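PDB 1T6S: segregation and condensation protein B from Chlorobium tepidum TLS, which takes part in chromosome partitioning during cell division, probably as a winged-helix subunit of the SMC condensation complex. Local coordinates for residues 6-11 with 30-35; 10-15 with 39-44; 100-105 with 112-117. All blocks are in the same frame, centred on the assembly; numbering follows the deposited sequence.

How the contacts relate
Contacts 1 and 2 belong to the N-terminal winged-helix region and both use helix 2-18. Contact 1 sets it against the end of helix 25-31 and the loop that follows, contact 2 against helix 38-55. Their centres are about 7 Å apart, and the bond from H34 to E40 joins them. Contact 1 is a surface contact that mixes a methyl on an imidazole face with a threonine. Contact 2 is smaller, fully buried and purely aliphatic. Contact 3, whose centre is about 50 Å from that of contact 2, lies across the chain's centre. It is partly buried and packs branched side chains between helices 87-106 and 111-118, close to the subunit interface.

Contact 1 of 3, residues 6-11 with 30-35; sequences QQLLRS and QITAHK
Helix segment 6-11 faces the chain where helix 25-31 runs out into a loop, with the CA atoms of S11 and T32 7.1 Å apart, the shortest such distance across the pair. The helices belong to the N-terminal winged helix-turn-helix of ScpB. A33 has positive phi and is the first residue to leave the helix; H34 next to it points toward helix 2-18. L8 carries the contact with its two methyls. CD1 sits over one face of the H34 ring as a CH-pi contact, 3.6 Å from the centroid and only 7° off the ring normal. CD2 reaches T32, meeting CB at 3.8 Å. The L8 side chain lies roughly perpendicular to those of T32 and H34. The H34 ring is carried out toward L8 because CG lies anti to the backbone N (chi1 -174°). Its NE2 is hydrogen-bonded to E40 on helix 38-55, and F36 meets the ring edge-to-face. That bond and the T-shaped contact with F36 probably fix the rotation of the imidazole under the leucine. Replacing H34 by alanine removes the ring; L8 CD1 is likely to lose its aromatic face and E40 this hydrogen-bond partner. T32 OG1 bonds back to the carbonyl of L28, while its CG2 methyl faces the helix and lies 4.3 Å from S11 CB. The S11 hydroxyl turns back into its own helix. There OG donates to Q7 O at 2.9 Å, tilted 35° from the carbonyl plane, and S11 N reaches the same oxygen from the opposite face.

Contact 2 of 3, residues 10-15 with 39-44; sequences RSLEAL and SELQEA. With NO3 (nitrate ion), chain H.
L12 of helix 2-18 meets L41 and A44 of helix 38-55 in aliphatic packing within the winged-helix core. Its CD1 comes within 3.6 Å of A44 CB, and the small alanine lets the leucine tip approach the second helix closely. The same CD1 lies 4.1 Å from L41 CD2. L12 CD2 is equally far from that methyl, so L41 CD2 faces both branches of the leucine fork. L12 CG stands anti to its carbonyl carbon (chi1 -71°), which sends the fork across to helix 38-55. All three residues are buried.

The polar interactions lie outside this apolar patch. Q42 NE2 donates to O3 of a nitrate ion, probably from the crystallisation liquor, at 3.2 Å and nearly straight (169°). Its bond to nitrate O1 is weak and bent. NE2 is also hydrogen-bonded to D46 OD1 in the same helix. Q42 OE1 is bonded to Y68 OH, and the nitrate also accepts from A63 N, which places the ion by the two-stranded sheet.

F36, in the loop before helix 38-55, packs on both L12 and L41. L41 also touches L25 and L28 of helix 25-31, while A44 meets R5 and L9 of helix 2-18, so the contact lies where the three helices come together.

Contact 3 of 3, residues 100-105 with 112-117; sequences LAVVAW and GEIQQI. With NO3 (nitrate ion), chain G.
V102 on helix 87-106 faces I114 and I117 on helix 111-118, in the C-terminal winged helix-turn-helix. The two helix segments cross at 111°, with axes 10.5 Å apart. V102 CG1, held anti to the backbone N (chi1 177°), is the branch that does the touching. It lies 4.1 Å from I114 CG1 and 4.0 Å from I117 CD1. The V102 and I117 side chains run past one another in opposing senses. V102 CG1 thus meets I114 partway along its chain and I117 at its end methyl. V103, next in sequence, uses its other branch: CG2 is 3.9 Å from I114 CD1. I114 thus spans both valines, with CG1 on V102 and CD1 on V103. V103 also packs on I135 of strand 135-140. W105 turns to the second subunit, where R90 and R94 of that chain make cation-pi contacts with its ring.

At G112, the backbone N donates to O2 of a nitrate, probably from the crystallisation liquor, at 2.8 Å (156°). The contact between the helices is wholly aliphatic. Its hold therefore rests on shape and the burial of methyl groups, with V103 and I114 buried and I117 at the exposed side.

Contact 1 of 3, residues 6-11 with 30-35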
ATOM      1  N   GLN A   6      -6.798  33.544 -27.867  1.00 41.24           N
ATOM      2  CA  GLN A   6      -7.265  32.201 -28.190  1.00 40.91           C
ATOM      3  C   GLN A   6      -6.152  31.153 -28.097  1.00 39.22           C
ATOM      4  O   GLN A   6      -6.385  30.026 -27.667  1.00 36.60           O
ATOM      5  CB  GLN A   6      -7.884  32.170 -29.589  1.00 65.44           C
ATOM      6  CG  GLN A   6      -8.814  33.341 -29.872  1.00 69.54           C
ATOM      7  CD  GLN A   6      -9.806  33.601 -28.742  1.00 72.58           C
ATOM      8  OE1 GLN A   6     -10.602  32.725 -28.372  1.00 71.76           O
ATOM      9  NE2 GLN A   6      -9.766  34.821 -28.189  1.00 72.83           N
ATOM     10  N   GLN A   7      -4.945  31.535 -28.500  1.00 38.53           N
ATOM     11  CA  GLN A   7      -3.819  30.621 -28.451  1.00 39.13           C
ATOM     12  C   GLN A   7      -3.433  30.373 -26.987  1.00 36.04           C
ATOM     13  O   GLN A   7      -3.107  29.256 -26.602  1.00 33.76           O
ATOM     14  CB  GLN A   7      -2.641  31.198 -29.233  1.00 57.62           C
ATOM     15  CG  GLN A   7      -1.394  30.341 -29.223  1.00 62.05           C
ATOM     16  CD  GLN A   7      -1.566  29.002 -29.933  1.00 65.29           C
ATOM     17  OE1 GLN A   7      -0.674  28.153 -29.883  1.00 67.21           O
ATOM     18  NE2 GLN A   7      -2.707  28.808 -30.601  1.00 65.91           N
ATOM     19  N   LEU A   8      -3.486  31.424 -26.176  1.00 36.49           N
ATOM     20  CA  LEU A   8      -3.172  31.315 -24.764  1.00 35.61           C
ATOM     21  C   LEU A   8      -4.211  30.405 -24.105  1.00 33.80           C
ATOM     22  O   LEU A   8      -3.899  29.617 -23.207  1.00 30.60           O
ATOM     23  CB  LEU A   8      -3.237  32.686 -24.096  1.00 42.77           C
ATOM     24  CG  LEU A   8      -2.101  33.147 -23.185  1.00 45.06           C
ATOM     25  CD1 LEU A   8      -2.668  34.270 -22.339  1.00 45.32           C
ATOM     26  CD2 LEU A   8      -1.557  32.024 -22.289  1.00 44.95           C
ATOM     27  N   LEU A   9      -5.453  30.520 -24.561  1.00 34.55           N
ATOM     28  CA  LEU A   9      -6.525  29.715 -24.005  1.00 35.75           C
ATOM     29  C   LEU A   9      -6.268  28.249 -24.365  1.00 35.13           C
ATOM     30  O   LEU A   9      -6.397  27.362 -23.513  1.00 31.09           O
ATOM     31  CB  LEU A   9      -7.882  30.196 -24.535  1.00 52.98           C
ATOM     32  CG  LEU A   9      -9.008  30.403 -23.506  1.00 57.16           C
ATOM     33  CD1 LEU A   9      -8.565  31.354 -22.401  1.00 56.59           C
ATOM     34  CD2 LEU A   9     -10.234  30.970 -24.212  1.00 57.74           C
ATOM     35  N   ARG A  10      -5.880  28.007 -25.616  1.00 29.28           N
ATOM     36  CA  ARG A  10      -5.570  26.656 -26.084  1.00 30.72           C
ATOM     37  C   ARG A  10      -4.396  26.047 -25.309  1.00 27.83           C
ATOM     38  O   ARG A  10      -4.390  24.847 -24.991  1.00 28.09           O
ATOM     39  CB  ARG A  10      -5.281  26.671 -27.594  1.00 40.32           C
ATOM     40  CG  ARG A  10      -6.562  26.636 -28.450  1.00 46.27           C
ATOM     41  CD  ARG A  10      -6.325  27.088 -29.897  1.00 49.88           C
ATOM     42  NE  ARG A  10      -5.283  26.310 -30.566  1.00 54.91           N
ATOM     43  CZ  ARG A  10      -5.432  25.073 -31.033  1.00 56.04           C
ATOM     44  NH1 ARG A  10      -6.594  24.439 -30.922  1.00 57.36           N
ATOM     45  NH2 ARG A  10      -4.406  24.467 -31.610  1.00 57.54           N
ATOM     46  N   SER A  11      -3.405  26.874 -25.001  1.00 30.77           N
ATOM     47  CA  SER A  11      -2.253  26.404 -24.229  1.00 29.05           C
ATOM     48  C   SER A  11      -2.687  25.992 -22.815  1.00 29.38           C
ATOM     49  O   SER A  11      -2.224  24.984 -22.286  1.00 26.15           O
ATOM     50  CB  SER A  11      -1.194  27.491 -24.143  1.00 28.52           C
ATOM     51  OG  SER A  11      -0.816  27.891 -25.449  1.00 32.76           O
ATOM     52  N   GLN A  30       4.245  30.244 -15.508  1.00 30.46           N
ATOM     53  CA  GLN A  30       5.649  30.033 -15.867  1.00 33.75           C
ATOM     54  C   GLN A  30       5.789  29.379 -17.230  1.00 34.43           C
ATOM     55  O   GLN A  30       6.625  29.780 -18.034  1.00 36.54           O
ATOM     56  CB  GLN A  30       6.368  29.156 -14.826  1.00 54.89           C
ATOM     57  CG  GLN A  30       7.824  28.827 -15.204  1.00 62.54           C
ATOM     58  CD  GLN A  30       8.442  27.714 -14.368  1.00 65.39           C
ATOM     59  OE1 GLN A  30       7.803  26.694 -14.106  1.00 68.93           O
ATOM     60  NE2 GLN A  30       9.698  27.900 -13.961  1.00 65.46           N
ATOM     61  N   ILE A  31       4.968  28.371 -17.500  1.00 36.87           N
ATOM     62  CA  ILE A  31       5.072  27.666 -18.775  1.00 36.84           C
ATOM     63  C   ILE A  31       4.553  28.462 -19.979  1.00 36.97           C
ATOM     64  O   ILE A  31       5.142  28.417 -21.057  1.00 38.27           O
ATOM     65  CB  ILE A  31       4.364  26.284 -18.701  1.00 30.55           C
ATOM     66  CG1 ILE A  31       5.032  25.426 -17.610  1.00 31.91           C
ATOM     67  CG2 ILE A  31       4.442  25.583 -20.059  1.00 30.29           C
ATOM     68  CD1 ILE A  31       4.369  24.061 -17.346  1.00 28.64           C
ATOM     69  N   THR A  32       3.467  29.205 -19.796  1.00 31.82           N
ATOM     70  CA  THR A  32       2.910  29.998 -20.887  1.00 30.97           C
ATOM     71  C   THR A  32       3.606  31.356 -20.980  1.00 31.38           C
ATOM     72  O   THR A  32       3.301  32.167 -21.855  1.00 32.29           O
ATOM     73  CB  THR A  32       1.377  30.210 -20.686  1.00 32.34           C
ATOM     74  OG1 THR A  32       1.141  30.954 -19.485  1.00 30.09           O
ATOM     75  CG2 THR A  32       0.665  28.867 -20.569  1.00 31.17           C
ATOM     76  N   ALA A  33       4.553  31.593 -20.075  1.00 37.52           N
ATOM     77  CA  ALA A  33       5.282  32.852 -20.033  1.00 39.04           C
ATOM     78  C   ALA A  33       4.296  34.023 -20.023  1.00 40.25           C
ATOM     79  O   ALA A  33       4.543  35.054 -20.656  1.00 40.91           O
ATOM     80  CB  ALA A  33       6.234  32.963 -21.247  1.00 41.80           C
ATOM     81  N   HIS A  34       3.180  33.847 -19.314  1.00 33.68           N
ATOM     82  CA  HIS A  34       2.144  34.881 -19.172  1.00 35.20           C
ATOM     83  C   HIS A  34       1.919  35.164 -17.684  1.00 34.51           C
ATOM     84  O   HIS A  34       1.662  34.238 -16.913  1.00 32.24           O
ATOM     85  CB  HIS A  34       0.808  34.424 -19.786  1.00 42.61           C
ATOM     86  CG  HIS A  34      -0.249  35.489 -19.797  1.00 45.62           C
ATOM     87  ND1 HIS A  34      -0.241  36.538 -20.693  1.00 46.76           N
ATOM     88  CD2 HIS A  34      -1.328  35.686 -18.999  1.00 45.55           C
ATOM     89  CE1 HIS A  34      -1.267  37.334 -20.447  1.00 45.18           C
ATOM     90  NE2 HIS A  34      -1.941  36.839 -19.424  1.00 46.09           N
ATOM     91  N   LYS A  35       2.014  36.436 -17.296  1.00 36.86           N
ATOM     92  CA  LYS A  35       1.824  36.843 -15.904  1.00 37.87           C
ATOM     93  C   LYS A  35       0.352  36.908 -15.493  1.00 39.35           C
ATOM     94  O   LYS A  35      -0.197  37.987 -15.247  1.00 38.44           O
ATOM     95  CB  LYS A  35       2.474  38.208 -15.642  1.00 44.05           C
ATOM     96  CG  LYS A  35       3.998  38.227 -15.727  1.00 45.59           C
ATOM     97  CD  LYS A  35       4.531  39.647 -15.550  1.00 49.46           C
ATOM     98  CE  LYS A  35       6.059  39.681 -15.473  1.00 53.06           C
ATOM     99  NZ  LYS A  35       6.683  38.947 -16.608  1.00 55.14           N
TER

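Contact 2 of 3, residues 10-15 with 39-44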
ATOM      1  N   ARG A  10      -5.880  28.007 -25.616  1.00 29.28           N
ATOM      2  CA  ARG A  10      -5.570  26.656 -26.084  1.00 30.72           C
ATOM      3  C   ARG A  10      -4.396  26.047 -25.309  1.00 27.83           C
ATOM      4  O   ARG A  10      -4.390  24.847 -24.991  1.00 28.09           O
ATOM      5  CB  ARG A  10      -5.281  26.671 -27.594  1.00 40.32           C
ATOM      6  CG  ARG A  10      -6.562  26.636 -28.450  1.00 46.27           C
ATOM      7  CD  ARG A  10      -6.325  27.088 -29.897  1.00 49.88           C
ATOM      8  NE  ARG A  10      -5.283  26.310 -30.566  1.00 54.91           N
ATOM      9  CZ  ARG A  10      -5.432  25.073 -31.033  1.00 56.04           C
ATOM     10  NH1 ARG A  10      -6.594  24.439 -30.922  1.00 57.36           N
ATOM     11  NH2 ARG A  10      -4.406  24.467 -31.610  1.00 57.54           N
ATOM     12  N   SER A  11      -3.405  26.874 -25.001  1.00 30.77           N
ATOM     13  CA  SER A  11      -2.253  26.404 -24.229  1.00 29.05           C
ATOM     14  C   SER A  11      -2.687  25.992 -22.815  1.00 29.38           C
ATOM     15  O   SER A  11      -2.224  24.984 -22.286  1.00 26.15           O
ATOM     16  CB  SER A  11      -1.194  27.491 -24.143  1.00 28.52           C
ATOM     17  OG  SER A  11      -0.816  27.891 -25.449  1.00 32.76           O
ATOM     18  N   LEU A  12      -3.557  26.785 -22.195  1.00 27.96           N
ATOM     19  CA  LEU A  12      -4.028  26.437 -20.861  1.00 29.37           C
ATOM     20  C   LEU A  12      -4.739  25.095 -20.917  1.00 27.49           C
ATOM     21  O   LEU A  12      -4.515  24.223 -20.069  1.00 28.29           O
ATOM     22  CB  LEU A  12      -4.988  27.492 -20.323  1.00 31.66           C
ATOM     23  CG  LEU A  12      -4.383  28.847 -19.931  1.00 34.04           C
ATOM     24  CD1 LEU A  12      -5.519  29.817 -19.596  1.00 35.19           C
ATOM     25  CD2 LEU A  12      -3.442  28.703 -18.746  1.00 33.33           C
ATOM     26  N   GLU A  13      -5.609  24.929 -21.907  1.00 27.54           N
ATOM     27  CA  GLU A  13      -6.334  23.671 -22.047  1.00 28.62           C
ATOM     28  C   GLU A  13      -5.387  22.475 -22.151  1.00 28.47           C
ATOM     29  O   GLU A  13      -5.542  21.462 -21.438  1.00 28.08           O
ATOM     30  CB  GLU A  13      -7.226  23.700 -23.284  1.00 29.21           C
ATOM     31  CG  GLU A  13      -7.858  22.350 -23.566  1.00 30.69           C
ATOM     32  CD  GLU A  13      -8.823  22.406 -24.734  1.00 35.62           C
ATOM     33  OE1 GLU A  13     -10.021  22.712 -24.507  1.00 33.16           O
ATOM     34  OE2 GLU A  13      -8.372  22.163 -25.876  1.00 35.68           O
ATOM     35  N   ALA A  14      -4.405  22.596 -23.039  1.00 25.50           N
ATOM     36  CA  ALA A  14      -3.427  21.519 -23.255  1.00 27.83           C
ATOM     37  C   ALA A  14      -2.641  21.180 -21.986  1.00 25.47           C
ATOM     38  O   ALA A  14      -2.388  20.014 -21.708  1.00 25.59           O
ATOM     39  CB  ALA A  14      -2.462  21.918 -24.370  1.00 28.70           C
ATOM     40  N   LEU A  15      -2.253  22.201 -21.224  1.00 27.84           N
ATOM     41  CA  LEU A  15      -1.496  21.967 -19.993  1.00 27.64           C
ATOM     42  C   LEU A  15      -2.373  21.297 -18.925  1.00 27.82           C
ATOM     43  O   LEU A  15      -1.998  20.269 -18.353  1.00 27.87           O
ATOM     44  CB  LEU A  15      -0.904  23.294 -19.477  1.00 26.14           C
ATOM     45  CG  LEU A  15       0.246  23.908 -20.314  1.00 27.16           C
ATOM     46  CD1 LEU A  15       0.530  25.338 -19.878  1.00 26.87           C
ATOM     47  CD2 LEU A  15       1.530  23.054 -20.152  1.00 27.68           C
ATOM     48  N   SER A  39      -7.463  36.249 -10.900  1.00 38.99           N
ATOM     49  CA  SER A  39      -8.766  36.516 -11.455  1.00 39.75           C
ATOM     50  C   SER A  39      -8.763  36.272 -12.966  1.00 38.77           C
ATOM     51  O   SER A  39      -9.714  35.709 -13.522  1.00 36.68           O
ATOM     52  CB  SER A  39      -9.160  37.959 -11.147  1.00 60.10           C
ATOM     53  OG  SER A  39     -10.520  38.156 -11.457  1.00 64.02           O
ATOM     54  N   GLU A  40      -7.691  36.695 -13.631  1.00 35.14           N
ATOM     55  CA  GLU A  40      -7.571  36.502 -15.074  1.00 34.38           C
ATOM     56  C   GLU A  40      -7.538  35.015 -15.422  1.00 33.04           C
ATOM     57  O   GLU A  40      -8.158  34.592 -16.394  1.00 31.45           O
ATOM     58  CB  GLU A  40      -6.307  37.202 -15.614  1.00 38.64           C
ATOM     59  CG  GLU A  40      -6.032  36.960 -17.106  1.00 42.24           C
ATOM     60  CD  GLU A  40      -4.704  37.541 -17.585  1.00 43.55           C
ATOM     61  OE1 GLU A  40      -3.801  37.775 -16.752  1.00 45.99           O
ATOM     62  OE2 GLU A  40      -4.547  37.757 -18.809  1.00 47.03           O
ATOM     63  N   LEU A  41      -6.845  34.213 -14.611  1.00 34.94           N
ATOM     64  CA  LEU A  41      -6.747  32.775 -14.880  1.00 33.22           C
ATOM     65  C   LEU A  41      -8.099  32.088 -14.762  1.00 31.80           C
ATOM     66  O   LEU A  41      -8.457  31.240 -15.582  1.00 30.00           O
ATOM     67  CB  LEU A  41      -5.767  32.104 -13.914  1.00 42.55           C
ATOM     68  CG  LEU A  41      -4.924  30.928 -14.432  1.00 43.26           C
ATOM     69  CD1 LEU A  41      -4.625  29.981 -13.284  1.00 41.37           C
ATOM     70  CD2 LEU A  41      -5.628  30.185 -15.556  1.00 43.16           C
ATOM     71  N   GLN A  42      -8.844  32.438 -13.723  1.00 33.30           N
ATOM     72  CA  GLN A  42     -10.154  31.838 -13.512  1.00 33.62           C
ATOM     73  C   GLN A  42     -11.106  32.202 -14.646  1.00 33.48           C
ATOM     74  O   GLN A  42     -11.955  31.398 -15.033  1.00 33.25           O
ATOM     75  CB  GLN A  42     -10.737  32.303 -12.176  1.00 33.60           C
ATOM     76  CG  GLN A  42     -12.076  31.666 -11.855  1.00 33.31           C
ATOM     77  CD  GLN A  42     -11.994  30.143 -11.840  1.00 33.17           C
ATOM     78  OE1 GLN A  42     -11.259  29.551 -11.045  1.00 34.00           O
ATOM     79  NE2 GLN A  42     -12.748  29.505 -12.730  1.00 31.91           N
ATOM     80  N   GLU A  43     -10.953  33.424 -15.163  1.00 34.73           N
ATOM     81  CA  GLU A  43     -11.776  33.940 -16.265  1.00 34.46           C
ATOM     82  C   GLU A  43     -11.483  33.170 -17.550  1.00 33.12           C
ATOM     83  O   GLU A  43     -12.376  32.943 -18.363  1.00 30.65           O
ATOM     84  CB  GLU A  43     -11.476  35.432 -16.465  1.00 49.29           C
ATOM     85  CG  GLU A  43     -12.633  36.279 -16.953  1.00 55.17           C
ATOM     86  CD  GLU A  43     -12.414  37.784 -16.701  1.00 58.30           C
ATOM     87  OE1 GLU A  43     -11.489  38.380 -17.324  1.00 58.73           O
ATOM     88  OE2 GLU A  43     -13.167  38.365 -15.872  1.00 59.29           O
ATOM     89  N   ALA A  44     -10.225  32.774 -17.741  1.00 31.81           N
ATOM     90  CA  ALA A  44      -9.846  32.019 -18.934  1.00 30.44           C
ATOM     91  C   ALA A  44     -10.420  30.616 -18.798  1.00 29.33           C
ATOM     92  O   ALA A  44     -10.922  30.040 -19.761  1.00 29.70           O
ATOM     93  CB  ALA A  44      -8.324  31.966 -19.063  1.00 29.35           C
TER
HETATM   94  N   NO3 H 407     -13.821  26.325 -11.746  1.00 47.71           N
HETATM   95  O1  NO3 H 407     -14.751  27.116 -11.971  1.00 49.59           O
HETATM   96  O2  NO3 H 407     -13.941  25.607 -10.791  1.00 48.14           O
HETATM   97  O3  NO3 H 407     -12.880  26.349 -12.501  1.00 43.34           O

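Contact 3 of 3, residues 100-105 with 112-117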
ATOM      1  N   LEU A 100      -4.599  -6.573   5.901  1.00 25.11           N
ATOM      2  CA  LEU A 100      -3.364  -5.838   6.160  1.00 25.53           C
ATOM      3  C   LEU A 100      -3.499  -4.996   7.424  1.00 25.86           C
ATOM      4  O   LEU A 100      -2.573  -4.895   8.230  1.00 25.70           O
ATOM      5  CB  LEU A 100      -3.037  -4.879   5.014  1.00 29.87           C
ATOM      6  CG  LEU A 100      -1.592  -4.913   4.524  1.00 34.89           C
ATOM      7  CD1 LEU A 100      -1.342  -3.736   3.582  1.00 34.34           C
ATOM      8  CD2 LEU A 100      -0.634  -4.905   5.681  1.00 34.68           C
ATOM      9  N   ALA A 101      -4.661  -4.365   7.569  1.00 24.26           N
ATOM     10  CA  ALA A 101      -4.966  -3.524   8.714  1.00 23.22           C
ATOM     11  C   ALA A 101      -4.980  -4.346  10.000  1.00 24.64           C
ATOM     12  O   ALA A 101      -4.464  -3.903  11.022  1.00 26.58           O
ATOM     13  CB  ALA A 101      -6.341  -2.849   8.511  1.00 31.00           C
ATOM     14  N   VAL A 102      -5.583  -5.535   9.945  1.00 26.11           N
ATOM     15  CA  VAL A 102      -5.653  -6.425  11.104  1.00 26.92           C
ATOM     16  C   VAL A 102      -4.245  -6.868  11.520  1.00 27.55           C
ATOM     17  O   VAL A 102      -3.919  -6.914  12.709  1.00 25.52           O
ATOM     18  CB  VAL A 102      -6.537  -7.671  10.811  1.00 31.88           C
ATOM     19  CG1 VAL A 102      -6.523  -8.626  12.018  1.00 34.86           C
ATOM     20  CG2 VAL A 102      -7.985  -7.232  10.527  1.00 33.59           C
ATOM     21  N   VAL A 103      -3.409  -7.182  10.535  1.00 27.22           N
ATOM     22  CA  VAL A 103      -2.026  -7.578  10.824  1.00 26.46           C
ATOM     23  C   VAL A 103      -1.251  -6.406  11.445  1.00 27.02           C
ATOM     24  O   VAL A 103      -0.552  -6.560  12.462  1.00 25.93           O
ATOM     25  CB  VAL A 103      -1.315  -8.078   9.562  1.00 24.70           C
ATOM     26  CG1 VAL A 103       0.156  -8.477   9.900  1.00 25.92           C
ATOM     27  CG2 VAL A 103      -2.072  -9.280   9.018  1.00 25.12           C
ATOM     28  N   ALA A 104      -1.399  -5.231  10.847  1.00 29.96           N
ATOM     29  CA  ALA A 104      -0.719  -4.047  11.350  1.00 31.19           C
ATOM     30  C   ALA A 104      -1.056  -3.819  12.802  1.00 32.40           C
ATOM     31  O   ALA A 104      -0.182  -3.475  13.603  1.00 31.47           O
ATOM     32  CB  ALA A 104      -1.105  -2.789  10.524  1.00 27.28           C
ATOM     33  N   TRP A 105      -2.320  -4.020  13.163  1.00 26.67           N
ATOM     34  CA  TRP A 105      -2.720  -3.778  14.542  1.00 28.81           C
ATOM     35  C   TRP A 105      -2.511  -4.921  15.536  1.00 29.24           C
ATOM     36  O   TRP A 105      -2.055  -4.686  16.648  1.00 28.24           O
ATOM     37  CB  TRP A 105      -4.185  -3.324  14.582  1.00 34.79           C
ATOM     38  CG  TRP A 105      -4.622  -2.956  15.968  1.00 35.53           C
ATOM     39  CD1 TRP A 105      -5.484  -3.651  16.772  1.00 35.66           C
ATOM     40  CD2 TRP A 105      -4.186  -1.821  16.731  1.00 37.10           C
ATOM     41  NE1 TRP A 105      -5.612  -3.021  17.983  1.00 37.27           N
ATOM     42  CE2 TRP A 105      -4.827  -1.895  17.988  1.00 37.63           C
ATOM     43  CE3 TRP A 105      -3.316  -0.747  16.475  1.00 36.77           C
ATOM     44  CZ2 TRP A 105      -4.628  -0.940  18.985  1.00 36.68           C
ATOM     45  CZ3 TRP A 105      -3.120   0.208  17.479  1.00 37.27           C
ATOM     46  CH2 TRP A 105      -3.775   0.099  18.714  1.00 35.77           C
ATOM     47  N   GLY A 112      -5.992 -18.027  11.833  1.00 33.16           N
ATOM     48  CA  GLY A 112      -7.164 -18.314  12.641  1.00 32.08           C
ATOM     49  C   GLY A 112      -7.616 -17.090  13.413  1.00 34.07           C
ATOM     50  O   GLY A 112      -8.809 -16.786  13.486  1.00 34.70           O
ATOM     51  N   GLU A 113      -6.651 -16.383  13.992  1.00 29.42           N
ATOM     52  CA  GLU A 113      -6.935 -15.192  14.758  1.00 29.98           C
ATOM     53  C   GLU A 113      -7.505 -14.081  13.873  1.00 28.83           C
ATOM     54  O   GLU A 113      -8.475 -13.422  14.244  1.00 27.56           O
ATOM     55  CB  GLU A 113      -5.661 -14.730  15.484  1.00 36.05           C
ATOM     56  CG  GLU A 113      -5.335 -15.591  16.721  1.00 38.38           C
ATOM     57  CD  GLU A 113      -3.947 -15.342  17.306  1.00 39.66           C
ATOM     58  OE1 GLU A 113      -3.726 -15.721  18.474  1.00 43.94           O
ATOM     59  OE2 GLU A 113      -3.074 -14.786  16.614  1.00 38.69           O
ATOM     60  N   ILE A 114      -6.922 -13.891  12.692  1.00 28.51           N
ATOM     61  CA  ILE A 114      -7.404 -12.853  11.777  1.00 29.61           C
ATOM     62  C   ILE A 114      -8.861 -13.148  11.425  1.00 32.19           C
ATOM     63  O   ILE A 114      -9.713 -12.250  11.392  1.00 30.14           O
ATOM     64  CB  ILE A 114      -6.560 -12.817  10.471  1.00 31.22           C
ATOM     65  CG1 ILE A 114      -5.148 -12.284  10.778  1.00 26.49           C
ATOM     66  CG2 ILE A 114      -7.272 -11.939   9.414  1.00 29.66           C
ATOM     67  CD1 ILE A 114      -4.122 -12.577   9.702  1.00 27.36           C
ATOM     68  N   GLN A 115      -9.142 -14.418  11.165  1.00 39.76           N
ATOM     69  CA  GLN A 115     -10.503 -14.839  10.837  1.00 42.80           C
ATOM     70  C   GLN A 115     -11.481 -14.471  11.961  1.00 43.13           C
ATOM     71  O   GLN A 115     -12.543 -13.892  11.703  1.00 42.67           O
ATOM     72  CB  GLN A 115     -10.526 -16.342  10.571  1.00 45.78           C
ATOM     73  CG  GLN A 115     -11.906 -16.894  10.294  1.00 51.61           C
ATOM     74  CD  GLN A 115     -11.873 -18.371   9.974  1.00 52.62           C
ATOM     75  OE1 GLN A 115     -11.329 -19.175  10.742  1.00 55.05           O
ATOM     76  NE2 GLN A 115     -12.453 -18.742   8.836  1.00 54.78           N
ATOM     77  N   GLN A 116     -11.117 -14.795  13.199  1.00 38.56           N
ATOM     78  CA  GLN A 116     -11.953 -14.489  14.361  1.00 40.70           C
ATOM     79  C   GLN A 116     -12.291 -12.990  14.446  1.00 40.38           C
ATOM     80  O   GLN A 116     -13.448 -12.609  14.628  1.00 38.33           O
ATOM     81  CB  GLN A 116     -11.234 -14.898  15.655  1.00 62.71           C
ATOM     82  CG  GLN A 116     -10.924 -16.379  15.771  1.00 69.63           C
ATOM     83  CD  GLN A 116     -12.158 -17.207  16.077  1.00 72.72           C
ATOM     84  OE1 GLN A 116     -12.158 -18.436  15.912  1.00 74.96           O
ATOM     85  NE2 GLN A 116     -13.219 -16.540  16.536  1.00 73.35           N
ATOM     86  N   ILE A 117     -11.267 -12.150  14.327  1.00 36.70           N
ATOM     87  CA  ILE A 117     -11.424 -10.703  14.393  1.00 37.56           C
ATOM     88  C   ILE A 117     -12.316 -10.144  13.270  1.00 37.95           C
ATOM     89  O   ILE A 117     -13.165  -9.287  13.518  1.00 37.96           O
ATOM     90  CB  ILE A 117     -10.021 -10.006  14.351  1.00 40.64           C
ATOM     91  CG1 ILE A 117      -9.219 -10.377  15.608  1.00 42.20           C
ATOM     92  CG2 ILE A 117     -10.168  -8.501  14.263  1.00 42.86           C
ATOM     93  CD1 ILE A 117      -7.729 -10.158  15.482  1.00 40.64           C
TER
HETATM   94  N   NO3 G 406      -3.873 -21.121  11.708  1.00 42.81           N
HETATM   95  O1  NO3 G 406      -3.181 -21.133  10.644  1.00 42.67           O
HETATM   96  O2  NO3 G 406      -4.112 -20.068  12.197  1.00 39.31           O
HETATM   97  O3  NO3 G 406      -4.245 -22.187  12.153  1.00 43.13           O